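Local coordinates for protein NOVW (Streptomyces niveus, PDB 2C0Z) that epimerises the C3 centre of a dTDP-linked 4-keto-6-deoxy sugar and, together with NovU, makes the deoxysugar precursor of the antibiotic novobiocin, at residues I23-R28 with S116-Y121; G105-T110 with L162-P167. One frame throughout, in Å; residues are numbered along the deposited sequence.

Contact 1 of 2, residues I23-R28 with S116-Y121; sequences ITPEQR and SRRAVY. With EDO (1,2-ethanediol), chain C; EDO (1,2-ethanediol), chain D.
Ile-23 and Ala-119 face each other as an antiparallel hydrogen-bonded pair: Ile-23 N reaches Ala-119 O at 2.8 Å and Ala-119 N returns to Ile-23 O at 2.9 Å, both nearly straight. This bridge joins strand 20-30 to strand 119-122 within one antiparallel sheet of the RmlC-like cupin fold. On one side of that sheet Ile-23 CB packs against the Ala-119 methyl, while Ile-23 CD1 runs on to Tyr-121 CB at 3.9 Å; Tyr-82 of the neighbouring strand 81-87 packs against all three side chains.

Beyond the bridge the backbones diverge and side chains fill the gap. Pro-25 turns its ring toward 116-121, bringing CG within 3.4 Å of Arg-117 O. Thr-24 and Arg-118 run side by side. Arg-118 is bent at chi2 (-91°), which lays its guanidinium against Thr-24 OG1; the hydroxyl sits over one face, 3.3 Å from Arg-118 NE, at too poor an angle for a hydrogen bond. NE and NH2 turn instead to an ethanediol, probably from the crystallisation liquor: NE donates to O1, which lies at the edge in the guanidinium plane, and NH2 donates to O2, with O1 also donating to Ser-116 O. NH1 makes a salt bridge with Glu-22.

Gln-27 stretches out, CG anti to the backbone N (chi1 177°), bringing OE1 to 3.6 Å from Arg-117 CD; the two side chains cross at about a right angle, with amide and guanidinium planes 84° apart. The amide NE2 is held by Arg-6 O, and Arg-117 NH1 by Val-86 O. Between the two side chains one water sits 2.8 Å from Gln-27 OE1, to which it can donate, and accepts from Arg-117 NE at 2.9 Å.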
ATOM      1  N   ILE A  23       8.693   7.702  -8.642  1.00  9.90           N
ATOM      2  CA  ILE A  23       8.965   6.298  -8.901  1.00  9.71           C
ATOM      3  C   ILE A  23       8.013   5.767  -9.960  1.00  9.68           C
ATOM      4  O   ILE A  23       6.798   5.872  -9.838  1.00 11.14           O
ATOM      5  CB  ILE A  23       8.834   5.499  -7.602  1.00  9.43           C
ATOM      6  CG1 ILE A  23       9.822   6.042  -6.521  1.00 10.93           C
ATOM      7  CG2 ILE A  23       9.135   4.041  -7.888  1.00 11.39           C
ATOM      8  CD1 ILE A  23       9.214   7.083  -5.580  1.00 11.13           C
ATOM      9  N   THR A  24       8.597   5.214 -11.023  1.00  9.73           N
ATOM     10  CA  THR A  24       7.891   4.465 -12.035  1.00  9.64           C
ATOM     11  C   THR A  24       7.937   3.001 -11.591  1.00  9.00           C
ATOM     12  O   THR A  24       9.010   2.490 -11.267  1.00 10.35           O
ATOM     13  CB  THR A  24       8.620   4.637 -13.373  1.00 10.01           C
ATOM     14  OG1 THR A  24       8.601   6.026 -13.750  1.00 13.13           O
ATOM     15  CG2 THR A  24       7.960   3.863 -14.467  1.00 11.34           C
ATOM     16  N   PRO A  25       6.809   2.309 -11.538  1.00  8.87           N
ATOM     17  CA  PRO A  25       6.818   0.927 -11.055  1.00  8.58           C
ATOM     18  C   PRO A  25       7.407  -0.043 -12.086  1.00  9.94           C
ATOM     19  O   PRO A  25       7.523   0.299 -13.264  1.00 10.52           O
ATOM     20  CB  PRO A  25       5.334   0.628 -10.845  1.00  8.95           C
ATOM     21  CG  PRO A  25       4.663   1.450 -11.906  1.00  8.54           C
ATOM     22  CD  PRO A  25       5.453   2.732 -11.920  1.00  7.95           C
ATOM     23  N   GLU A  26       7.770  -1.231 -11.627  1.00  9.84           N
ATOM     24  CA  GLU A  26       7.972  -2.365 -12.527  1.00 10.59           C
ATOM     25  C   GLU A  26       6.587  -2.972 -12.743  1.00 11.04           C
ATOM     26  O   GLU A  26       5.963  -3.435 -11.815  1.00 11.99           O
ATOM     27  CB  GLU A  26       8.918  -3.409 -11.935  1.00 12.23           C
ATOM     28  CG  GLU A  26       9.185  -4.537 -12.936  1.00 15.72           C
ATOM     29  CD  GLU A  26      10.011  -5.685 -12.396  1.00 23.88           C
ATOM     30  OE1 GLU A  26      10.427  -5.637 -11.225  1.00 30.92           O
ATOM     31  OE2 GLU A  26      10.264  -6.654 -13.183  1.00 31.12           O
ATOM     32  N   GLN A  27       6.090  -2.919 -13.970  1.00 10.40           N
ATOM     33  CA  GLN A  27       4.704  -3.299 -14.264  1.00 10.36           C
ATOM     34  C   GLN A  27       4.636  -4.212 -15.492  1.00 10.84           C
ATOM     35  O   GLN A  27       5.343  -3.987 -16.478  1.00 10.51           O
ATOM     36  CB  GLN A  27       3.902  -2.017 -14.545  1.00 11.09           C
ATOM     37  CG  GLN A  27       2.418  -2.235 -14.938  1.00 10.77           C
ATOM     38  CD  GLN A  27       1.579  -0.974 -14.793  1.00 12.75           C
ATOM     39  OE1 GLN A  27       0.845  -0.836 -13.815  1.00 16.53           O
ATOM     40  NE2 GLN A  27       1.682  -0.060 -15.743  1.00 13.90           N
ATOM     41  N   ARG A  28       3.785  -5.235 -15.404  1.00 11.45           N
ATOM     42  CA  ARG A  28       3.447  -6.094 -16.505  1.00 13.56           C
ATOM     43  C   ARG A  28       1.954  -6.306 -16.531  1.00 14.56           C
ATOM     44  O   ARG A  28       1.272  -6.240 -15.490  1.00 13.92           O
ATOM     45  CB  ARG A  28       4.140  -7.445 -16.426  1.00 14.61           C
ATOM     46  CG  ARG A  28       3.769  -8.345 -15.317  1.00 20.70           C
ATOM     47  CD  ARG A  28       4.534  -9.700 -15.347  1.00 26.88           C
ATOM     48  NE  ARG A  28       3.993 -10.632 -14.345  1.00 32.35           N
ATOM     49  CZ  ARG A  28       4.613 -11.021 -13.225  1.00 36.69           C
ATOM     50  NH1 ARG A  28       5.830 -10.578 -12.913  1.00 39.60           N
ATOM     51  NH2 ARG A  28       4.009 -11.876 -12.399  1.00 37.64           N
ATOM     52  N   SER A 116      -0.753   4.586 -15.091  1.00  9.88           N
ATOM     53  CA  SER A 116       0.701   4.587 -14.945  1.00  9.67           C
ATOM     54  C   SER A 116       1.196   4.167 -13.575  1.00  9.52           C
ATOM     55  O   SER A 116       2.329   3.663 -13.430  1.00  8.94           O
ATOM     56  CB  SER A 116       1.296   5.930 -15.395  1.00 10.11           C
ATOM     57  OG  SER A 116       0.792   7.039 -14.696  1.00 10.82           O
ATOM     58  N   ARG A 117       0.372   4.388 -12.568  1.00  9.18           N
ATOM     59  CA  ARG A 117       0.666   3.864 -11.244  1.00  9.32           C
ATOM     60  C   ARG A 117       2.036   4.273 -10.677  1.00  9.20           C
ATOM     61  O   ARG A 117       2.740   3.483 -10.005  1.00  9.62           O
ATOM     62  CB  ARG A 117       0.487   2.352 -11.238  1.00  9.45           C
ATOM     63  CG  ARG A 117      -0.948   1.931 -11.501  1.00  8.42           C
ATOM     64  CD  ARG A 117      -1.212   0.456 -11.201  1.00  9.15           C
ATOM     65  NE  ARG A 117      -2.585   0.012 -11.510  1.00 10.58           N
ATOM     66  CZ  ARG A 117      -3.606   0.057 -10.673  1.00 10.32           C
ATOM     67  NH1 ARG A 117      -3.464   0.473  -9.422  1.00 10.85           N
ATOM     68  NH2 ARG A 117      -4.796  -0.361 -11.093  1.00 11.62           N
ATOM     69  N   ARG A 118       2.389   5.536 -10.929  1.00  9.43           N
ATOM     70  CA  ARG A 118       3.580   6.144 -10.361  1.00  9.31           C
ATOM     71  C   ARG A 118       3.385   6.374  -8.855  1.00  8.32           C
ATOM     72  O   ARG A 118       2.258   6.354  -8.330  1.00  8.77           O
ATOM     73  CB  ARG A 118       3.931   7.444 -11.078  1.00  9.95           C
ATOM     74  CG  ARG A 118       3.973   7.302 -12.592  1.00 13.91           C
ATOM     75  CD  ARG A 118       5.283   6.966 -13.065  1.00 16.91           C
ATOM     76  NE  ARG A 118       5.394   6.642 -14.495  1.00 17.65           N
ATOM     77  CZ  ARG A 118       5.975   7.412 -15.389  1.00 20.18           C
ATOM     78  NH1 ARG A 118       6.469   8.604 -15.058  1.00 20.53           N
ATOM     79  NH2 ARG A 118       6.047   6.998 -16.640  1.00 21.92           N
ATOM     80  N   ALA A 119       4.499   6.578  -8.180  1.00  8.30           N
ATOM     81  CA  ALA A 119       4.529   6.934  -6.775  1.00  8.85           C
ATOM     82  C   ALA A 119       5.422   8.173  -6.625  1.00  9.29           C
ATOM     83  O   ALA A 119       6.308   8.409  -7.448  1.00  9.85           O
ATOM     84  CB  ALA A 119       5.035   5.787  -5.928  1.00  9.42           C
ATOM     85  N   VAL A 120       5.173   8.936  -5.567  1.00  9.42           N
ATOM     86  CA  VAL A 120       6.014  10.044  -5.206  1.00  9.45           C
ATOM     87  C   VAL A 120       6.517   9.839  -3.800  1.00  9.09           C
ATOM     88  O   VAL A 120       5.740   9.517  -2.905  1.00  9.44           O
ATOM     89  CB  VAL A 120       5.277  11.395  -5.342  1.00 10.75           C
ATOM     90  CG1 VAL A 120       6.065  12.523  -4.737  1.00 13.50           C
ATOM     91  CG2 VAL A 120       4.992  11.721  -6.783  1.00 11.09           C
ATOM     92  N   TYR A 121       7.831  10.013  -3.613  1.00  8.37           N
ATOM     93  CA  TYR A 121       8.458  10.021  -2.308  1.00  9.13           C
ATOM     94  C   TYR A 121       8.794  11.462  -1.962  1.00  9.54           C
ATOM     95  O   TYR A 121       9.394  12.182  -2.754  1.00  9.77           O
ATOM     96  CB  TYR A 121       9.718   9.178  -2.289  1.00  9.07           C
ATOM     97  CG  TYR A 121      10.530   9.370  -1.035  1.00 10.03           C
ATOM     98  CD1 TYR A 121      10.100   8.822   0.169  1.00  9.84           C
ATOM     99  CD2 TYR A 121      11.709  10.103  -1.036  1.00 13.11           C
ATOM    100  CE1 TYR A 121      10.815   9.000   1.336  1.00 13.43           C
ATOM    101  CE2 TYR A 121      12.421  10.282   0.142  1.00 13.54           C
ATOM    102  CZ  TYR A 121      11.955   9.729   1.316  1.00 13.90           C
ATOM    103  OH  TYR A 121      12.675   9.871   2.509  1.00 17.52           O
TER
HETATM  104  C1  EDO C1192       4.453   2.745 -15.702  1.00 20.38           C
HETATM  105  O1  EDO C1192       4.387   3.967 -14.999  1.00 16.97           O
HETATM  106  C2  EDO C1192       4.346   3.053 -17.176  1.00 23.09           C
HETATM  107  O2  EDO C1192       5.259   4.088 -17.520  1.00 22.16           O
HETATM  108  C1  EDO D1193      -5.074  -1.199 -15.208  1.00 24.93           C
HETATM  109  O1  EDO D1193      -4.504  -1.286 -13.897  1.00 23.01           O
HETATM  110  C2  EDO D1193      -5.342   0.233 -15.681  1.00 24.48           C
HETATM  111  O2  EDO D1193      -6.276   0.858 -14.804  1.00 25.24           O
HETATM  112  O   HOH W   1      -1.835  -0.155 -14.294  1.00 13.73           O

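Contact 2 of 2, residues G105-T110 with L162-P167; sequences GCWEGT and LAIDWP
Trp-107 carries this contact, with its indole laid against Leu-162 to Asp-165. Ile-164 CG1 sits over one face in a CH-pi contact, 3.6 Å from the centroid of the five-membered ring and only 3° off its normal. At the pyrrole edge NE1 gives a weak hydrogen bond to Leu-162 O, 2.9 Å long but bent to 122° at the hydrogen. A water within hydrogen-bonding distance of Ala-163 O is a second, weak acceptor for NE1. The benzo end meets Asp-165: OD2 lies near the ring plane, 3.5 Å from Trp-107 CZ2, and the carboxylate crosses the indole steeply. Next to the ring, Leu-162 sends CD2 to within 3.4 Å of Gly-105 O.

These groups join strand 107-113, an outermost strand of the five-stranded antiparallel sheet of the cupin fold, to the loop between strand 152-154 and helix 175-178. Trp-107 CG stands between the backbone N and the carbonyl carbon (chi1 67°), which carries the ring toward that loop and against Val-93 of the adjoining strand 89-96. Asp-165 centres an inverse gamma turn. The next residue, Trp-166, takes Ile-164 CG2 over the centre of its ring, so the two branches of this isoleucine engage different indoles, and Trp-166 NE1 is anchored on Pro-157 O.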
ATOM      1  N   GLY A 105       8.707  27.629  -1.137  1.00 10.40           N
ATOM      2  CA  GLY A 105       7.500  28.214  -1.704  1.00 10.01           C
ATOM      3  C   GLY A 105       7.188  27.835  -3.135  1.00 10.17           C
ATOM      4  O   GLY A 105       6.311  28.454  -3.777  1.00 11.53           O
ATOM      5  N   CYS A 106       7.928  26.849  -3.643  1.00 10.13           N
ATOM      6  CA  CYS A 106       7.648  26.266  -4.942  1.00 10.06           C
ATOM      7  C   CYS A 106       6.828  25.005  -4.750  1.00 10.06           C
ATOM      8  O   CYS A 106       6.861  24.363  -3.694  1.00 10.34           O
ATOM      9  CB  CYS A 106       8.933  25.888  -5.671  1.00 10.40           C
ATOM     10  SG  CYS A 106      10.024  27.305  -5.953  1.00 13.11           S
ATOM     11  N   TRP A 107       6.099  24.668  -5.800  1.00 10.32           N
ATOM     12  CA  TRP A 107       5.366  23.400  -5.812  1.00 10.28           C
ATOM     13  C   TRP A 107       5.542  22.651  -7.121  1.00 10.84           C
ATOM     14  O   TRP A 107       6.010  23.181  -8.115  1.00 10.31           O
ATOM     15  CB  TRP A 107       3.892  23.669  -5.504  1.00 11.19           C
ATOM     16  CG  TRP A 107       3.147  24.443  -6.535  1.00 11.42           C
ATOM     17  CD1 TRP A 107       2.990  25.826  -6.587  1.00 12.09           C
ATOM     18  CD2 TRP A 107       2.393  23.928  -7.652  1.00 11.41           C
ATOM     19  NE1 TRP A 107       2.235  26.170  -7.675  1.00 13.05           N
ATOM     20  CE2 TRP A 107       1.848  25.035  -8.345  1.00 11.55           C
ATOM     21  CE3 TRP A 107       2.127  22.640  -8.143  1.00 10.61           C
ATOM     22  CZ2 TRP A 107       1.077  24.897  -9.507  1.00 12.03           C
ATOM     23  CZ3 TRP A 107       1.346  22.510  -9.310  1.00 10.53           C
ATOM     24  CH2 TRP A 107       0.822  23.620  -9.968  1.00 12.08           C
ATOM     25  N   GLU A 108       5.184  21.385  -7.093  1.00 10.95           N
ATOM     26  CA  GLU A 108       5.206  20.567  -8.289  1.00 11.48           C
ATOM     27  C   GLU A 108       4.066  19.581  -8.223  1.00 11.71           C
ATOM     28  O   GLU A 108       3.857  18.939  -7.211  1.00 11.35           O
ATOM     29  CB  GLU A 108       6.537  19.846  -8.461  1.00 12.65           C
ATOM     30  CG  GLU A 108       6.665  19.157  -9.812  1.00 13.78           C
ATOM     31  CD  GLU A 108       8.094  18.774 -10.165  1.00 16.22           C
ATOM     32  OE1 GLU A 108       9.047  19.184  -9.469  1.00 15.76           O
ATOM     33  OE2 GLU A 108       8.264  18.060 -11.175  1.00 21.29           O
ATOM     34  N   GLY A 109       3.349  19.478  -9.329  1.00 12.30           N
ATOM     35  CA  GLY A 109       2.230  18.562  -9.455  1.00 12.89           C
ATOM     36  C   GLY A 109       2.603  17.373 -10.318  1.00 14.06           C
ATOM     37  O   GLY A 109       3.340  17.504 -11.302  1.00 15.69           O
ATOM     38  N   THR A 110       2.087  16.207  -9.930  1.00 13.52           N
ATOM     39  CA  THR A 110       2.300  14.944 -10.631  1.00 14.41           C
ATOM     40  C   THR A 110       0.953  14.252 -10.768  1.00 13.26           C
ATOM     41  O   THR A 110       0.185  14.200  -9.818  1.00 12.65           O
ATOM     42  CB  THR A 110       3.226  14.017  -9.780  1.00 15.22           C
ATOM     43  OG1 THR A 110       4.492  14.669  -9.522  1.00 18.36           O
ATOM     44  CG2 THR A 110       3.604  12.774 -10.520  1.00 17.80           C
ATOM     45  N   LEU A 162       1.759  30.300  -3.411  1.00 12.41           N
ATOM     46  CA  LEU A 162       1.813  29.035  -4.133  1.00 11.70           C
ATOM     47  C   LEU A 162       0.971  29.098  -5.401  1.00 12.13           C
ATOM     48  O   LEU A 162       1.418  28.672  -6.457  1.00 11.34           O
ATOM     49  CB  LEU A 162       1.342  27.885  -3.217  1.00 11.38           C
ATOM     50  CG  LEU A 162       2.094  27.728  -1.892  1.00 11.70           C
ATOM     51  CD1 LEU A 162       1.467  26.633  -1.056  1.00 13.16           C
ATOM     52  CD2 LEU A 162       3.585  27.420  -2.092  1.00 12.62           C
ATOM     53  N   ALA A 163      -0.258  29.605  -5.282  1.00 11.89           N
ATOM     54  CA  ALA A 163      -1.154  29.754  -6.407  1.00 12.29           C
ATOM     55  C   ALA A 163      -1.256  28.460  -7.226  1.00 12.55           C
ATOM     56  O   ALA A 163      -1.062  28.438  -8.434  1.00 13.59           O
ATOM     57  CB  ALA A 163      -0.734  30.943  -7.285  1.00 12.47           C
ATOM     58  N   ILE A 164      -1.517  27.365  -6.513  1.00 12.65           N
ATOM     59  CA  ILE A 164      -1.534  26.054  -7.121  1.00 13.25           C
ATOM     60  C   ILE A 164      -2.685  25.952  -8.133  1.00 14.29           C
ATOM     61  O   ILE A 164      -3.808  26.362  -7.853  1.00 15.27           O
ATOM     62  CB  ILE A 164      -1.643  24.989  -6.045  1.00 13.01           C
ATOM     63  CG1 ILE A 164      -0.382  25.012  -5.165  1.00 12.58           C
ATOM     64  CG2 ILE A 164      -1.849  23.606  -6.706  1.00 13.03           C
ATOM     65  CD1 ILE A 164      -0.504  24.330  -3.790  1.00 12.14           C
ATOM     66  N   ASP A 165      -2.388  25.377  -9.291  1.00 16.05           N
ATOM     67  CA  ASP A 165      -3.364  25.222 -10.371  1.00 17.48           C
ATOM     68  C   ASP A 165      -4.172  23.924 -10.195  1.00 18.22           C
ATOM     69  O   ASP A 165      -4.017  22.984 -10.963  1.00 19.61           O
ATOM     70  CB  ASP A 165      -2.630  25.204 -11.739  1.00 17.98           C
ATOM     71  CG  ASP A 165      -1.765  26.465 -11.994  1.00 21.70           C
ATOM     72  OD1 ASP A 165      -2.313  27.605 -11.961  1.00 25.22           O
ATOM     73  OD2 ASP A 165      -0.528  26.402 -12.242  1.00 24.85           O
ATOM     74  N   TRP A 166      -5.014  23.889  -9.170  1.00 18.00           N
ATOM     75  CA  TRP A 166      -5.882  22.734  -8.909  1.00 18.35           C
ATOM     76  C   TRP A 166      -6.827  22.535 -10.079  1.00 20.51           C
ATOM     77  O   TRP A 166      -7.476  23.499 -10.493  1.00 21.57           O
ATOM     78  CB  TRP A 166      -6.699  22.971  -7.641  1.00 17.62           C
ATOM     79  CG  TRP A 166      -5.883  23.145  -6.404  1.00 15.67           C
ATOM     80  CD1 TRP A 166      -5.787  24.276  -5.658  1.00 15.47           C
ATOM     81  CD2 TRP A 166      -5.050  22.160  -5.743  1.00 13.04           C
ATOM     82  NE1 TRP A 166      -4.939  24.081  -4.591  1.00 13.77           N
ATOM     83  CE2 TRP A 166      -4.485  22.790  -4.603  1.00 12.71           C
ATOM     84  CE3 TRP A 166      -4.728  20.823  -5.992  1.00 15.17           C
ATOM     85  CZ2 TRP A 166      -3.611  22.124  -3.720  1.00 11.63           C
ATOM     86  CZ3 TRP A 166      -3.868  20.156  -5.094  1.00 14.89           C
ATOM     87  CH2 TRP A 166      -3.300  20.823  -3.997  1.00 14.84           C
ATOM     88  N   PRO A 167      -6.921  21.317 -10.594  1.00 22.05           N
ATOM     89  CA  PRO A 167      -7.784  21.035 -11.761  1.00 24.49           C
ATOM     90  C   PRO A 167      -9.244  20.859 -11.357  1.00 27.04           C
ATOM     91  O   PRO A 167      -9.832  19.785 -11.549  1.00 29.11           O
ATOM     92  CB  PRO A 167      -7.190  19.738 -12.312  1.00 24.65           C
ATOM     93  CG  PRO A 167      -6.719  19.012 -11.101  1.00 23.24           C
ATOM     94  CD  PRO A 167      -6.175  20.111 -10.181  1.00 22.35           C
TER
HETATM   95  O   HOH W   2       4.832  28.368  -6.013  1.00 14.99           O
HETATM   96  O   HOH W   3       1.457  28.899  -9.494  1.00 18.30           O

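The centres of the two contacts lie 21 Å apart, and their segments alternate along the chain: 23-28, 105-110, 116-121, then 162-167. Contact 1 belongs to the seven-stranded sheet, whereas contact 2 attaches a loop to the edge of the five-stranded one. Strands 107-113 and 119-122 follow each other in sequence, so the short connection between them passes from one sheet to the other. The two strands also touch, Val-120 CG2 lying 4.1 Å from Thr-110 OG1. Together the contacts tie strand 20-30 and the loop 162-167 to these consecutive strands; the probable catalytic residues, His-71 and Tyr-141, lie on other strands of the same cupin fold.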